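Local coordinates for protein citrate synthase (Mycobacterium tuberculosis, PDB 4TVM) that catalyses the condensation of acetyl-CoA with oxaloacetate, with hydrolysis of the thioester, to give citrate and CoA in the Krebs cycle, at residues P154-N157 against G158-E161. Numbering follows the deposited sequence.
Sequences PMDN and GQVE
Asp156 and Gln159 meet where the loop 154-157 turns into helix 159-182, with Gly158 at the N-cap position. With CG anti to the backbone N (chi1 177°), the Asp156 carboxylate is directed on toward the first turn, where OD2 accepts the N-H of Gln159 (Gln159 N to Asp156 OD2, 3.1 Å). The donor arrives on the anti side of that oxygen, 24° out of the carboxylate plane, and the bond is bent. The two side chains cross at about a right angle, Asp156 OD2 lying against Gln159 CB (3.1 Å). The Gln159 amide is not bonded to the carboxylate; its oxygen turns instead to the backbone N of Asp153. Val160 N gives a weak bond to Asp156 O (3.3 Å), and the Val160 CG2 methyl lies beside the carbonyl oxygens of Asp156 and Pro154. The buried Val160 side chain also touches Trp399 of helix 383-403. Glu161 sends its carboxylate elsewhere, to Arg400 and Tyr94. Accepting through OD2 from residue i+3 and, weakly, through its carbonyl from i+4, Asp156 forms an Asx motif at a surface helix start, away from the oxaloacetate pocket; its negative charge probably interacts favourably with the positive end of the helix dipole.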
loop_
_atom_site.group_PDB
_atom_site.type_symbol
_atom_site.label_atom_id
_atom_site.label_comp_id
_atom_site.label_asym_id
_atom_site.label_seq_id
_atom_site.Cartn_x
_atom_site.Cartn_y
_atom_site.Cartn_z
ATOM N N PRO A 154 -6.195 -10.727 12.146
ATOM C CA PRO A 154 -4.790 -10.946 11.824
ATOM C C PRO A 154 -4.093 -11.772 12.883
ATOM O O PRO A 154 -3.173 -12.499 12.570
ATOM C CB PRO A 154 -4.189 -9.534 11.789
ATOM C CG PRO A 154 -5.321 -8.597 11.825
ATOM C CD PRO A 154 -6.477 -9.317 12.447
ATOM N N MET A 155 -4.542 -11.649 14.125
ATOM C CA MET A 155 -3.959 -12.396 15.231
ATOM C C MET A 155 -4.384 -13.835 15.281
ATOM O O MET A 155 -3.589 -14.644 15.664
ATOM C CB MET A 155 -4.313 -11.753 16.576
ATOM C CG MET A 155 -3.865 -10.320 16.652
ATOM S SD MET A 155 -2.144 -10.262 16.155
ATOM C CE MET A 155 -2.156 -8.831 15.106
ATOM N N ASP A 156 -5.627 -14.151 14.942
ATOM C CA ASP A 156 -6.094 -15.514 15.091
ATOM C C ASP A 156 -5.558 -16.275 13.940
ATOM O O ASP A 156 -5.846 -15.915 12.813
ATOM C CB ASP A 156 -7.586 -15.618 14.982
ATOM C CG ASP A 156 -8.052 -17.049 15.062
ATOM O OD1 ASP A 156 -8.065 -17.593 16.180
ATOM O OD2 ASP A 156 -8.389 -17.648 14.023
ATOM N N ASN A 157 -4.801 -17.330 14.186
ATOM C CA ASN A 157 -4.496 -18.180 13.081
ATOM C C ASN A 157 -5.416 -19.346 12.992
ATOM O O ASN A 157 -5.889 -19.885 13.985
ATOM C CB ASN A 157 -3.086 -18.694 13.029
ATOM C CG ASN A 157 -2.801 -19.311 11.684
ATOM O OD1 ASN A 157 -3.740 -19.541 10.884
ATOM N ND2 ASN A 157 -1.530 -19.556 11.398
ATOM N N GLY A 158 -5.609 -19.754 11.756
ATOM C CA GLY A 158 -6.686 -20.639 11.420
ATOM C C GLY A 158 -7.615 -19.748 10.638
ATOM O O GLY A 158 -8.185 -20.161 9.631
ATOM N N GLN A 159 -7.767 -18.520 11.113
ATOM C CA GLN A 159 -8.384 -17.473 10.328
ATOM C C GLN A 159 -7.435 -17.004 9.247
ATOM O O GLN A 159 -7.817 -16.870 8.091
ATOM C CB GLN A 159 -8.848 -16.320 11.216
ATOM C CG GLN A 159 -10.350 -16.402 11.432
ATOM C CD GLN A 159 -10.892 -15.335 12.355
ATOM O OE1 GLN A 159 -10.761 -14.134 12.107
ATOM N NE2 GLN A 159 -11.493 -15.768 13.455
ATOM N N VAL A 160 -6.186 -16.787 9.613
ATOM C CA VAL A 160 -5.159 -16.461 8.636
ATOM C C VAL A 160 -5.033 -17.594 7.621
ATOM O O VAL A 160 -4.795 -17.386 6.431
ATOM C CB VAL A 160 -3.828 -16.320 9.334
ATOM C CG1 VAL A 160 -2.700 -16.234 8.332
ATOM C CG2 VAL A 160 -3.847 -15.070 10.207
ATOM N N GLU A 161 -5.196 -18.800 8.124
ATOM C CA GLU A 161 -5.091 -19.962 7.314
ATOM C C GLU A 161 -6.203 -20.011 6.277
ATOM O O GLU A 161 -5.975 -20.333 5.131
ATOM C CB GLU A 161 -5.208 -21.179 8.219
ATOM C CG GLU A 161 -4.624 -22.403 7.600
ATOM C CD GLU A 161 -3.128 -22.264 7.414
ATOM O OE1 GLU A 161 -2.374 -22.531 8.374
ATOM O OE2 GLU A 161 -2.713 -21.863 6.307
#